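Long-range contacts in proline dehydrogenase (Bradyrhizobium japonicum USDA 110, PDB 3HAZ), which probably oxidises proline to glutamate in two steps, with an FAD-dependent proline dehydrogenase and an NAD-dependent aldehyde dehydrogenase joined in one chain: residues L916-H921 against D933-G938; N939-R944 against Q954-N959; F391-T396 against E416-H421. One frame throughout, in Å; residues are numbered along the deposited sequence.

Contact 1 of 3, residues L916-H921 against D933-G938; sequences LTLGVH and DRVQVG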
loop_
_atom_site.group_PDB
_atom_site.type_symbol
_atom_site.label_atom_id
_atom_site.label_comp_id
_atom_site.label_asym_id
_atom_site.label_seq_id
_atom_site.Cartn_x
_atom_site.Cartn_y
_atom_site.Cartn_z
ATOM N N LEU A 916 -32.089 -30.143 -10.760
ATOM C CA LEU A 916 -31.738 -28.987 -11.575
ATOM C C LEU A 916 -32.049 -27.668 -10.858
ATOM O O LEU A 916 -31.138 -26.997 -10.372
ATOM C CB LEU A 916 -32.437 -29.059 -12.937
ATOM C CG LEU A 916 -31.957 -28.055 -13.989
ATOM C CD1 LEU A 916 -30.431 -28.079 -14.120
ATOM C CD2 LEU A 916 -32.611 -28.367 -15.322
ATOM N N THR A 917 -33.324 -27.289 -10.789
ATOM C CA THR A 917 -33.697 -26.083 -10.039
ATOM C C THR A 917 -34.655 -26.377 -8.886
ATOM O O THR A 917 -35.447 -27.325 -8.933
ATOM C CB THR A 917 -34.327 -24.981 -10.938
ATOM O OG1 THR A 917 -35.480 -25.504 -11.614
ATOM C CG2 THR A 917 -33.324 -24.484 -11.969
ATOM N N LEU A 918 -34.578 -25.540 -7.856
ATOM C CA LEU A 918 -35.505 -25.593 -6.740
ATOM C C LEU A 918 -35.876 -24.178 -6.307
ATOM O O LEU A 918 -35.007 -23.327 -6.135
ATOM C CB LEU A 918 -34.892 -26.348 -5.563
ATOM C CG LEU A 918 -35.721 -26.226 -4.281
ATOM C CD1 LEU A 918 -36.990 -27.066 -4.379
ATOM C CD2 LEU A 918 -34.922 -26.607 -3.057
ATOM N N GLY A 919 -37.172 -23.931 -6.139
ATOM C CA GLY A 919 -37.639 -22.653 -5.639
ATOM C C GLY A 919 -38.033 -22.747 -4.175
ATOM O O GLY A 919 -38.630 -23.736 -3.758
ATOM N N VAL A 920 -37.688 -21.724 -3.393
ATOM C CA VAL A 920 -38.115 -21.645 -1.999
ATOM C C VAL A 920 -38.694 -20.267 -1.708
ATOM O O VAL A 920 -38.021 -19.252 -1.887
ATOM C CB VAL A 920 -36.959 -21.894 -1.000
ATOM C CG1 VAL A 920 -37.484 -21.855 0.444
ATOM C CG2 VAL A 920 -36.268 -23.212 -1.282
ATOM N N HIS A 921 -39.948 -20.240 -1.267
ATOM C CA HIS A 921 -40.604 -18.996 -0.886
ATOM C C HIS A 921 -40.930 -19.022 0.596
ATOM O O HIS A 921 -41.759 -19.817 1.044
ATOM C CB HIS A 921 -41.880 -18.778 -1.697
ATOM C CG HIS A 921 -41.710 -17.841 -2.849
ATOM N ND1 HIS A 921 -41.176 -18.235 -4.058
ATOM C CD2 HIS A 921 -41.991 -16.522 -2.974
ATOM C CE1 HIS A 921 -41.144 -17.201 -4.881
ATOM N NE2 HIS A 921 -41.641 -16.153 -4.249
ATOM N N ASP A 933 -29.472 -26.863 2.986
ATOM C CA ASP A 933 -28.579 -27.856 3.578
ATOM C C ASP A 933 -28.929 -29.260 3.106
ATOM O O ASP A 933 -28.048 -30.078 2.837
ATOM C CB ASP A 933 -28.673 -27.815 5.108
ATOM C CG ASP A 933 -27.872 -28.927 5.775
ATOM O OD1 ASP A 933 -26.632 -28.788 5.858
ATOM O OD2 ASP A 933 -28.480 -29.930 6.225
ATOM N N ARG A 934 -30.224 -29.523 3.011
ATOM C CA ARG A 934 -30.730 -30.864 2.750
ATOM C C ARG A 934 -30.628 -31.309 1.286
ATOM O O ARG A 934 -30.277 -32.457 1.006
ATOM C CB ARG A 934 -32.181 -30.960 3.221
ATOM C CG ARG A 934 -32.887 -32.231 2.806
ATOM C CD ARG A 934 -32.208 -33.459 3.390
ATOM N NE ARG A 934 -33.014 -34.657 3.180
ATOM C CZ ARG A 934 -33.921 -35.106 4.038
ATOM N NH1 ARG A 934 -34.613 -36.200 3.756
ATOM N NH2 ARG A 934 -34.136 -34.459 5.178
ATOM N N VAL A 935 -30.940 -30.405 0.362
ATOM C CA VAL A 935 -31.026 -30.758 -1.055
ATOM C C VAL A 935 -29.703 -30.574 -1.806
ATOM O O VAL A 935 -28.839 -29.795 -1.393
ATOM C CB VAL A 935 -32.141 -29.962 -1.759
ATOM C CG1 VAL A 935 -33.460 -30.151 -1.030
ATOM C CG2 VAL A 935 -31.778 -28.485 -1.827
ATOM N N GLN A 936 -29.549 -31.295 -2.912
ATOM C CA GLN A 936 -28.314 -31.250 -3.692
ATOM C C GLN A 936 -28.499 -30.564 -5.049
ATOM O O GLN A 936 -27.592 -30.543 -5.882
ATOM C CB GLN A 936 -27.761 -32.666 -3.888
ATOM C CG GLN A 936 -26.824 -33.126 -2.782
ATOM C CD GLN A 936 -26.117 -34.430 -3.125
ATOM O OE1 GLN A 936 -26.717 -35.503 -3.081
ATOM N NE2 GLN A 936 -24.834 -34.339 -3.463
ATOM N N VAL A 937 -29.686 -30.012 -5.255
ATOM C CA VAL A 937 -30.059 -29.331 -6.492
ATOM C C VAL A 937 -29.022 -28.301 -6.942
ATOM O O VAL A 937 -28.426 -27.620 -6.116
ATOM C CB VAL A 937 -31.417 -28.631 -6.290
ATOM C CG1 VAL A 937 -31.870 -27.955 -7.563
ATOM C CG2 VAL A 937 -32.449 -29.659 -5.833
ATOM N N GLY A 938 -28.830 -28.173 -8.254
ATOM C CA GLY A 938 -27.808 -27.283 -8.792
ATOM C C GLY A 938 -28.076 -25.793 -8.612
ATOM O O GLY A 938 -27.160 -25.015 -8.341
#
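At Val-937 a chi1 of -178° sets CG1 opposite the backbone N and carries that methyl onto the backbone of Leu-916 and Thr-917, while a chi1 of 170° at Leu-918 sends the leucine's CG to the helix side of its strand. Val-937 has the largest share of the buried surface. Val-937 CG1 lies 3.1 Å from Leu-916 O and 3.6 Å from Leu-918 N, a snug fit of a methyl against the peptide groups at the start of strand 917-921. Both valine methyls also face Leu-918 CB, Val-937 CG1 at 4.0 Å and CG2 only slightly farther off. At the other end of the leucine, Leu-918 CD2 meets Val-935 CG2 at 3.9 Å, the two side chains crossing at about a right angle.

These residues belong to a beta-alpha-beta unit of the aldehyde dehydrogenase domain: strand 917-921, helix 925-934 and strand 939-942. Val-935 is the first residue to leave helical geometry, and the turn from there to Gly-938 brings the chain back beside strand 917-921. Ile-931 of the helix also packs on Leu-918, extending the same apolar layer.

The CB of Leu-916 is directed away from the turn, and its side chain touches the bound NAD and Cys-794, the predicted active-site residue. On the following residue, Thr-917 OG1 is hydrogen-bonded to Ser-795 O. The turn itself faces a neighbouring subunit, whose Gln-981 NE2 donates to Val-937 O.

Contact 2 of 3, residues N939-R944 against Q954-N959; sequences NIYVNR and QPFGGN. With NAD (nicotinamide-adenine-dinucleotide), chain D.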
loop_
_atom_site.group_PDB
_atom_site.type_symbol
_atom_site.label_atom_id
_atom_site.label_comp_id
_atom_site.label_asym_id
_atom_site.label_seq_id
_atom_site.Cartn_x
_atom_site.Cartn_y
_atom_site.Cartn_z
ATOM N N ASN A 939 -29.333 -25.389 -8.771
ATOM C CA ASN A 939 -29.697 -23.980 -8.694
ATOM C C ASN A 939 -30.899 -23.791 -7.783
ATOM O O ASN A 939 -31.988 -24.310 -8.053
ATOM C CB ASN A 939 -29.986 -23.412 -10.090
ATOM C CG ASN A 939 -28.718 -23.210 -10.917
ATOM O OD1 ASN A 939 -28.205 -24.143 -11.533
ATOM N ND2 ASN A 939 -28.220 -21.979 -10.944
ATOM N N ILE A 940 -30.679 -23.073 -6.686
ATOM C CA ILE A 940 -31.729 -22.786 -5.713
ATOM C C ILE A 940 -32.073 -21.302 -5.791
ATOM O O ILE A 940 -31.194 -20.437 -5.730
ATOM C CB ILE A 940 -31.285 -23.197 -4.288
ATOM C CG1 ILE A 940 -30.958 -24.698 -4.264
ATOM C CG2 ILE A 940 -32.350 -22.850 -3.243
ATOM C CD1 ILE A 940 -30.477 -25.204 -2.925
ATOM N N TYR A 941 -33.354 -21.017 -5.980
ATOM C CA TYR A 941 -33.835 -19.646 -6.080
ATOM C C TYR A 941 -34.782 -19.348 -4.916
ATOM O O TYR A 941 -35.776 -20.053 -4.710
ATOM C CB TYR A 941 -34.573 -19.441 -7.399
ATOM C CG TYR A 941 -33.704 -19.497 -8.640
ATOM C CD1 TYR A 941 -33.641 -20.649 -9.422
ATOM C CD2 TYR A 941 -32.970 -18.386 -9.044
ATOM C CE1 TYR A 941 -32.865 -20.694 -10.572
ATOM C CE2 TYR A 941 -32.187 -18.421 -10.186
ATOM C CZ TYR A 941 -32.133 -19.573 -10.948
ATOM O OH TYR A 941 -31.345 -19.595 -12.085
ATOM N N VAL A 942 -34.470 -18.302 -4.166
ATOM C CA VAL A 942 -35.218 -17.974 -2.963
ATOM C C VAL A 942 -36.014 -16.684 -3.134
ATOM O O VAL A 942 -35.448 -15.624 -3.399
ATOM C CB VAL A 942 -34.273 -17.844 -1.751
ATOM C CG1 VAL A 942 -35.062 -17.517 -0.469
ATOM C CG2 VAL A 942 -33.472 -19.128 -1.586
ATOM N N ASN A 943 -37.333 -16.789 -2.999
ATOM C CA ASN A 943 -38.198 -15.618 -3.032
ATOM C C ASN A 943 -38.133 -14.884 -4.367
ATOM O O ASN A 943 -38.255 -13.662 -4.422
ATOM C CB ASN A 943 -37.870 -14.675 -1.863
ATOM C CG ASN A 943 -38.286 -15.255 -0.512
ATOM O OD1 ASN A 943 -39.136 -16.146 -0.444
ATOM N ND2 ASN A 943 -37.685 -14.753 0.568
ATOM N N ARG A 944 -37.936 -15.650 -5.436
ATOM C CA ARG A 944 -38.002 -15.144 -6.805
ATOM C C ARG A 944 -38.345 -16.304 -7.740
ATOM O O ARG A 944 -38.446 -17.454 -7.309
ATOM C CB ARG A 944 -36.677 -14.496 -7.226
ATOM C CG ARG A 944 -35.450 -15.397 -7.063
ATOM C CD ARG A 944 -34.356 -15.009 -8.051
ATOM N NE ARG A 944 -34.683 -15.469 -9.400
ATOM C CZ ARG A 944 -33.937 -15.250 -10.478
ATOM N NH1 ARG A 944 -34.327 -15.724 -11.658
ATOM N NH2 ARG A 944 -32.808 -14.554 -10.382
ATOM N N GLN A 954 -25.682 -16.555 -12.237
ATOM C CA GLN A 954 -26.154 -17.862 -11.791
ATOM C C GLN A 954 -25.557 -18.962 -12.666
ATOM O O GLN A 954 -26.176 -19.377 -13.650
ATOM C CB GLN A 954 -27.688 -17.957 -11.814
ATOM C CG GLN A 954 -28.382 -17.035 -10.815
ATOM C CD GLN A 954 -28.908 -15.769 -11.453
ATOM O OE1 GLN A 954 -29.200 -15.745 -12.649
ATOM N NE2 GLN A 954 -29.053 -14.710 -10.652
ATOM N N PRO A 955 -24.341 -19.422 -12.327
ATOM C CA PRO A 955 -23.813 -20.597 -13.037
ATOM C C PRO A 955 -24.889 -21.663 -12.987
ATOM O O PRO A 955 -25.410 -21.956 -11.910
ATOM C CB PRO A 955 -22.602 -20.999 -12.196
ATOM C CG PRO A 955 -22.127 -19.688 -11.604
ATOM C CD PRO A 955 -23.392 -18.901 -11.325
ATOM N N PHE A 956 -25.246 -22.200 -14.144
ATOM C CA PHE A 956 -26.439 -23.008 -14.251
ATOM C C PHE A 956 -26.132 -24.462 -14.600
ATOM O O PHE A 956 -25.305 -24.739 -15.464
ATOM C CB PHE A 956 -27.386 -22.395 -15.284
ATOM C CG PHE A 956 -28.672 -23.150 -15.429
ATOM C CD1 PHE A 956 -29.740 -22.888 -14.584
ATOM C CD2 PHE A 956 -28.810 -24.134 -16.395
ATOM C CE1 PHE A 956 -30.927 -23.591 -14.701
ATOM C CE2 PHE A 956 -30.001 -24.839 -16.522
ATOM C CZ PHE A 956 -31.058 -24.565 -15.675
ATOM N N GLY A 957 -26.812 -25.386 -13.930
ATOM C CA GLY A 957 -26.632 -26.801 -14.194
ATOM C C GLY A 957 -26.832 -27.638 -12.948
ATOM O O GLY A 957 -26.511 -27.211 -11.836
ATOM N N GLY A 958 -27.350 -28.843 -13.132
ATOM C CA GLY A 958 -27.740 -29.663 -12.004
ATOM C C GLY A 958 -26.948 -30.944 -11.903
ATOM O O GLY A 958 -25.984 -31.144 -12.632
ATOM N N ASN A 959 -27.363 -31.813 -10.990
ATOM C CA ASN A 959 -26.693 -33.088 -10.789
ATOM C C ASN A 959 -27.704 -34.218 -10.727
ATOM O O ASN A 959 -28.871 -34.037 -11.094
ATOM C CB ASN A 959 -25.842 -33.041 -9.523
ATOM C CG ASN A 959 -26.448 -32.154 -8.457
ATOM O OD1 ASN A 959 -25.902 -31.099 -8.123
ATOM N ND2 ASN A 959 -27.599 -32.564 -7.934
HETATM P PA NAD D . -33.245 -34.512 -26.960
HETATM O O1A NAD D . -32.572 -35.650 -25.989
HETATM O O2A NAD D . -34.522 -35.009 -27.498
HETATM O O5B NAD D . -32.172 -34.220 -28.205
HETATM C C5B NAD D . -31.380 -33.040 -28.169
HETATM C C4B NAD D . -30.193 -33.132 -29.140
HETATM O O4B NAD D . -29.510 -34.443 -29.175
HETATM C C3B NAD D . -30.549 -32.908 -30.666
HETATM O O3B NAD D . -29.802 -32.013 -31.432
HETATM C C2B NAD D . -30.761 -34.343 -31.137
HETATM O O2B NAD D . -31.035 -34.606 -32.495
HETATM C C1B NAD D . -29.624 -34.999 -30.482
HETATM N N9A NAD D . -29.815 -36.454 -30.398
HETATM C C8A NAD D . -30.990 -37.134 -30.366
HETATM N N7A NAD D . -30.689 -38.524 -30.274
HETATM C C5A NAD D . -29.283 -38.665 -30.249
HETATM C C6A NAD D . -28.459 -39.783 -30.169
HETATM N N6A NAD D . -29.050 -41.109 -30.089
HETATM N N1A NAD D . -27.109 -39.636 -30.162
HETATM C C2A NAD D . -26.552 -38.370 -30.237
HETATM N N3A NAD D . -27.360 -37.269 -30.316
HETATM C C4A NAD D . -28.731 -37.418 -30.323
HETATM O O3 NAD D . -33.455 -33.071 -26.125
HETATM P PN NAD D . -34.469 -31.896 -26.748
HETATM O O1N NAD D . -35.938 -32.586 -27.123
HETATM O O2N NAD D . -33.867 -31.302 -27.943
HETATM O O5D NAD D . -34.710 -30.697 -25.613
HETATM C C5D NAD D . -35.490 -30.968 -24.457
HETATM C C4D NAD D . -34.653 -31.538 -23.292
HETATM O O4D NAD D . -33.302 -30.938 -23.086
HETATM C C3D NAD D . -35.264 -31.625 -21.827
HETATM O O3D NAD D . -35.347 -32.875 -21.187
HETATM C C2D NAD D . -34.480 -30.485 -21.141
HETATM O O2D NAD D . -34.652 -30.197 -19.767
HETATM C C1D NAD D . -33.133 -30.679 -21.708
HETATM N N1N NAD D . -32.381 -29.427 -21.545
HETATM C C2N NAD D . -31.565 -29.257 -20.411
HETATM C C3N NAD D . -30.830 -28.009 -20.233
HETATM C C7N NAD D . -29.929 -27.828 -18.998
HETATM O O7N NAD D . -29.179 -26.920 -18.959
HETATM N N7N NAD D . -29.905 -28.840 -17.962
HETATM C C4N NAD D . -30.949 -26.927 -21.242
HETATM C C5N NAD D . -31.756 -27.099 -22.369
HETATM C C6N NAD D . -32.502 -28.365 -22.554
HETATM O O HOH W 1 -31.836 -14.419 -13.168
#
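Asn-939, at the start of the last strand of the beta-alpha-beta unit in the aldehyde dehydrogenase domain, uses both ends of its amide to hold the loop 954-959. Asn-939 OD1 accepts from Gly-957 N at 3.0 Å, with an N-H...O angle of 159°, and Asn-939 ND2 donates to Pro-955 O, also at 3.0 Å but from above the carbonyl plane. Two bonds to backbone atoms on either side of Phe-956 fix the rotation of the amide and the course of the loop. The Phe-956 and Asn-939 side chains cross at about a right angle, with ring and amide planes 32° apart and Phe-956 CD1 3.6 Å from Asn-939 OD1.

At Gln-954 a chi1 of -66° brings CG near Tyr-941 CE2 and OH, with Gln-954 CB 4.0 Å from Tyr-941 OH; a bend at chi2 carries the amide on to Arg-944. Tyr-941 CD2 lies over one face of that guanidinium, offset toward its rim. A water accepts from Arg-944 NH2 and donates to Gln-954 OE1, which also accepts from Val-950 N; Arg-944 has its salt bridge with Glu-641 of a neighbouring subunit. In the NAD pocket, NAD O7N lies at the Phe-956 ring edge, 3.3 Å from Phe-956 CE2.

Contact 3 of 3, residues F391-T396 against E416-H421; sequences FPQFAT and EFQRLH. With FAD (flavin-adenine dinucleotide), chain C.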
loop_
_atom_site.group_PDB
_atom_site.type_symbol
_atom_site.label_atom_id
_atom_site.label_comp_id
_atom_site.label_asym_id
_atom_site.label_seq_id
_atom_site.Cartn_x
_atom_site.Cartn_y
_atom_site.Cartn_z
ATOM N N PHE A 391 -54.256 22.440 -8.458
ATOM C CA PHE A 391 -54.143 22.543 -7.008
ATOM C C PHE A 391 -53.091 21.535 -6.542
ATOM O O PHE A 391 -53.360 20.334 -6.487
ATOM C CB PHE A 391 -55.499 22.263 -6.349
ATOM C CG PHE A 391 -55.482 22.358 -4.842
ATOM C CD1 PHE A 391 -55.772 23.563 -4.204
ATOM C CD2 PHE A 391 -55.208 21.233 -4.064
ATOM C CE1 PHE A 391 -55.768 23.652 -2.815
ATOM C CE2 PHE A 391 -55.198 21.312 -2.667
ATOM C CZ PHE A 391 -55.478 22.523 -2.042
ATOM N N PRO A 392 -51.879 22.020 -6.228
ATOM C CA PRO A 392 -50.772 21.133 -5.857
ATOM C C PRO A 392 -50.926 20.589 -4.444
ATOM O O PRO A 392 -51.418 21.288 -3.557
ATOM C CB PRO A 392 -49.534 22.044 -5.932
ATOM C CG PRO A 392 -49.988 23.303 -6.625
ATOM C CD PRO A 392 -51.454 23.427 -6.308
ATOM N N GLN A 393 -50.511 19.342 -4.257
ATOM C CA GLN A 393 -50.542 18.682 -2.962
ATOM C C GLN A 393 -49.162 18.084 -2.731
ATOM O O GLN A 393 -48.758 17.153 -3.422
ATOM C CB GLN A 393 -51.589 17.568 -2.952
ATOM C CG GLN A 393 -52.963 17.987 -3.481
ATOM C CD GLN A 393 -53.837 16.792 -3.832
ATOM O OE1 GLN A 393 -53.559 16.060 -4.782
ATOM N NE2 GLN A 393 -54.894 16.589 -3.061
ATOM N N PHE A 394 -48.433 18.627 -1.769
ATOM C CA PHE A 394 -47.055 18.217 -1.561
ATOM C C PHE A 394 -46.996 17.203 -0.435
ATOM O O PHE A 394 -47.078 17.556 0.735
ATOM C CB PHE A 394 -46.177 19.438 -1.274
ATOM C CG PHE A 394 -46.266 20.497 -2.342
ATOM C CD1 PHE A 394 -45.653 20.310 -3.574
ATOM C CD2 PHE A 394 -46.986 21.662 -2.128
ATOM C CE1 PHE A 394 -45.749 21.272 -4.568
ATOM C CE2 PHE A 394 -47.082 22.628 -3.114
ATOM C CZ PHE A 394 -46.460 22.434 -4.338
ATOM N N ALA A 395 -46.896 15.934 -0.809
ATOM C CA ALA A 395 -46.806 14.854 0.154
ATOM C C ALA A 395 -45.344 14.626 0.512
ATOM O O ALA A 395 -44.544 14.237 -0.337
ATOM C CB ALA A 395 -47.426 13.579 -0.423
ATOM N N THR A 396 -44.999 14.883 1.767
ATOM C CA THR A 396 -43.634 14.711 2.243
ATOM C C THR A 396 -43.621 14.801 3.756
ATOM O O THR A 396 -44.426 15.522 4.347
ATOM C CB THR A 396 -42.690 15.794 1.667
ATOM O OG1 THR A 396 -41.406 15.696 2.293
ATOM C CG2 THR A 396 -43.261 17.185 1.918
ATOM N N GLU A 416 -51.889 22.376 -0.756
ATOM C CA GLU A 416 -51.870 21.738 0.555
ATOM C C GLU A 416 -50.611 20.894 0.685
ATOM O O GLU A 416 -49.912 20.638 -0.304
ATOM C CB GLU A 416 -53.116 20.854 0.751
ATOM C CG GLU A 416 -53.072 19.560 -0.078
ATOM C CD GLU A 416 -54.347 18.733 0.000
ATOM O OE1 GLU A 416 -55.386 19.265 0.444
ATOM O OE2 GLU A 416 -54.309 17.547 -0.403
ATOM N N PHE A 417 -50.312 20.486 1.914
ATOM C CA PHE A 417 -49.327 19.447 2.145
ATOM C C PHE A 417 -50.079 18.146 2.434
ATOM O O PHE A 417 -51.274 18.168 2.734
ATOM C CB PHE A 417 -48.411 19.811 3.319
ATOM C CG PHE A 417 -47.492 20.966 3.031
ATOM C CD1 PHE A 417 -47.793 22.240 3.492
ATOM C CD2 PHE A 417 -46.339 20.779 2.284
ATOM C CE1 PHE A 417 -46.954 23.310 3.217
ATOM C CE2 PHE A 417 -45.493 21.842 2.003
ATOM C CZ PHE A 417 -45.800 23.110 2.471
ATOM N N GLN A 418 -49.383 17.019 2.351
ATOM C CA GLN A 418 -49.980 15.740 2.731
ATOM C C GLN A 418 -49.021 14.891 3.549
ATOM O O GLN A 418 -47.800 15.072 3.496
ATOM C CB GLN A 418 -50.427 14.943 1.510
ATOM C CG GLN A 418 -51.345 15.673 0.573
ATOM C CD GLN A 418 -51.864 14.770 -0.519
ATOM O OE1 GLN A 418 -51.229 13.766 -0.859
ATOM N NE2 GLN A 418 -53.031 15.112 -1.075
ATOM N N ARG A 419 -49.590 13.956 4.299
ATOM C CA ARG A 419 -48.809 13.048 5.111
ATOM C C ARG A 419 -49.586 11.760 5.332
ATOM O O ARG A 419 -50.805 11.719 5.163
ATOM C CB ARG A 419 -48.505 13.684 6.461
ATOM C CG ARG A 419 -49.725 13.784 7.381
ATOM C CD ARG A 419 -49.315 14.204 8.783
ATOM N NE ARG A 419 -50.398 14.046 9.744
ATOM C CZ ARG A 419 -50.464 13.073 10.646
ATOM N NH1 ARG A 419 -51.496 13.016 11.472
ATOM N NH2 ARG A 419 -49.500 12.156 10.722
ATOM N N LEU A 420 -48.873 10.718 5.741
ATOM C CA LEU A 420 -49.490 9.442 6.061
ATOM C C LEU A 420 -49.666 9.311 7.572
ATOM O O LEU A 420 -48.748 9.600 8.342
ATOM C CB LEU A 420 -48.627 8.296 5.530
ATOM C CG LEU A 420 -49.332 6.954 5.344
ATOM C CD1 LEU A 420 -50.468 7.083 4.335
ATOM C CD2 LEU A 420 -48.337 5.890 4.899
ATOM N N HIS A 421 -50.851 8.893 7.997
ATOM C CA HIS A 421 -51.106 8.668 9.412
ATOM C C HIS A 421 -49.937 7.879 10.016
ATOM O O HIS A 421 -49.472 6.901 9.436
ATOM C CB HIS A 421 -52.440 7.934 9.596
ATOM C CG HIS A 421 -53.051 8.112 10.951
ATOM N ND1 HIS A 421 -53.089 9.329 11.596
ATOM C CD2 HIS A 421 -53.655 7.228 11.780
ATOM C CE1 HIS A 421 -53.680 9.186 12.769
ATOM N NE2 HIS A 421 -54.034 7.921 12.905
HETATM P PA FAD C . -37.242 11.939 2.456
HETATM O O1A FAD C . -36.419 11.164 3.635
HETATM O O2A FAD C . -36.890 13.355 2.361
HETATM O O5B FAD C . -36.897 11.233 1.033
HETATM C C5B FAD C . -37.045 9.845 0.937
HETATM C C4B FAD C . -36.968 9.418 -0.535
HETATM O O4B FAD C . -35.942 10.075 -1.461
HETATM C C3B FAD C . -37.425 8.216 -1.104
HETATM O O3B FAD C . -38.702 7.729 -0.730
HETATM C C2B FAD C . -37.015 8.317 -2.551
HETATM O O2B FAD C . -38.025 8.655 -3.484
HETATM C C1B FAD C . -35.816 9.196 -2.559
HETATM N N9A FAD C . -34.510 8.569 -2.460
HETATM C C8A FAD C . -33.981 7.837 -1.402
HETATM N N7A FAD C . -32.701 7.488 -1.738
HETATM C C5A FAD C . -32.436 8.019 -3.022
HETATM C C6A FAD C . -31.224 7.969 -3.911
HETATM N N6A FAD C . -30.020 7.264 -3.486
HETATM N N1A FAD C . -31.234 8.567 -5.083
HETATM C C2A FAD C . -32.379 9.265 -5.514
HETATM N N3A FAD C . -33.545 9.311 -4.662
HETATM C C4A FAD C . -33.531 8.688 -3.440
HETATM N N1 FAD C . -44.766 7.502 -3.916
HETATM C C2 FAD C . -45.003 6.931 -5.144
HETATM O O2 FAD C . -43.956 6.389 -5.856
HETATM N N3 FAD C . -46.344 6.863 -5.653
HETATM C C4 FAD C . -47.384 7.366 -4.923
HETATM O O4 FAD C . -48.682 7.360 -5.449
HETATM C C4X FAD C . -47.138 7.969 -3.641
HETATM N N5 FAD C . -48.264 8.532 -2.834
HETATM C C5X FAD C . -48.002 9.115 -1.570
HETATM C C6 FAD C . -49.113 9.661 -0.776
HETATM C C7 FAD C . -48.847 10.247 0.483
HETATM C C7M FAD C . -50.007 10.787 1.305
HETATM C C8 FAD C . -47.460 10.319 0.999
HETATM C C8M FAD C . -47.143 10.947 2.366
HETATM C C9 FAD C . -46.402 9.797 0.235
HETATM C C9A FAD C . -46.670 9.175 -1.074
HETATM N N10 FAD C . -45.572 8.628 -1.874
HETATM C C10 FAD C . -45.849 8.033 -3.162
HETATM C "C1'" FAD C . -44.136 8.816 -1.491
HETATM C "C2'" FAD C . -43.497 7.681 -0.650
HETATM O "O2'" FAD C . -44.512 6.846 -0.103
HETATM C "C3'" FAD C . -42.588 8.304 0.423
HETATM O "O3'" FAD C . -43.377 8.808 1.495
HETATM C "C4'" FAD C . -41.688 9.464 -0.136
HETATM O "O4'" FAD C . -41.013 9.229 -1.323
HETATM C "C5'" FAD C . -40.751 10.048 0.955
HETATM O "O5'" FAD C . -40.354 11.383 0.683
HETATM P P FAD C . -40.050 12.372 1.979
HETATM O O1P FAD C . -39.733 13.917 1.436
HETATM O O2P FAD C . -41.188 12.334 2.906
HETATM O O3P FAD C . -38.811 11.695 2.800
HETATM O O HOH W 2 -53.875 13.564 -3.740
#
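Glu-416 OE2 is gripped by two amides. The glutamate CG sits between the backbone N and the carbonyl carbon (chi1 73°) with the chain extended beyond it, which brings OE2 to both. Gln-418 NE2, on the same strand, donates to Glu-416 OE2 at 2.8 Å in a nearly straight bond that meets the oxygen almost along its C-O axis. Gln-393 NE2, from the neighbouring strand, donates to Glu-416 OE2 at 2.9 Å from above the carboxylate plane, a more bent bond of 136°. Arg-441 adds a salt bridge to the same oxygen, which probably helps keep this buried carboxylate ionised. The two amide nitrogens, both donors, come within 3.1 Å (Gln-393 NE2 to Gln-418 NE2). Phe-391 meets the carboxylate with its ring edge, Phe-391 CE2 3.7 Å from Glu-416 OE1 and the planes 81° apart. Were Glu-416 replaced by alanine, both glutamine amides would probably lose their shared acceptor and Arg-441 this counter-charge.

On the other face of the sheet, Phe-394 CB packs on Phe-417 CD2 at 3.8 Å. Parallel pairing runs from Glu-416 N and Pro-392 O to Thr-396 N and Gln-418 O. Beyond Ala-395, whose CB rests 3.6 Å from FAD C8, Thr-396 OG1 donates to FAD O1P at 2.6 Å. Adjacent parallel strands linked through helix 399-409, with the cofactor at their C-terminal ends, are characteristic of the TIM-barrel fold of proline dehydrogenase.

Overall arrangement
All three contacts are buried, but they serve two separate catalytic domains. Contacts 1 and 2 lie with centres about 7 Å apart in the aldehyde dehydrogenase domain and share one sheet, in which strands 917-921 and 939-942 are neighbours; both also touch a second subunit, and strand 939-942 continues the sheet into it. Contact 3, in the proline dehydrogenase barrel, has its centre about 47 Å from that of contact 1, and no other subunit touches it. Chemistry follows place: contact 1 is mainly apolar packing of the turn after a helix onto a strand, contact 2 secures a loop by side-chain-to-backbone bonds near NAD, and contact 3 combines strand pairing with a buried polar cluster near FAD.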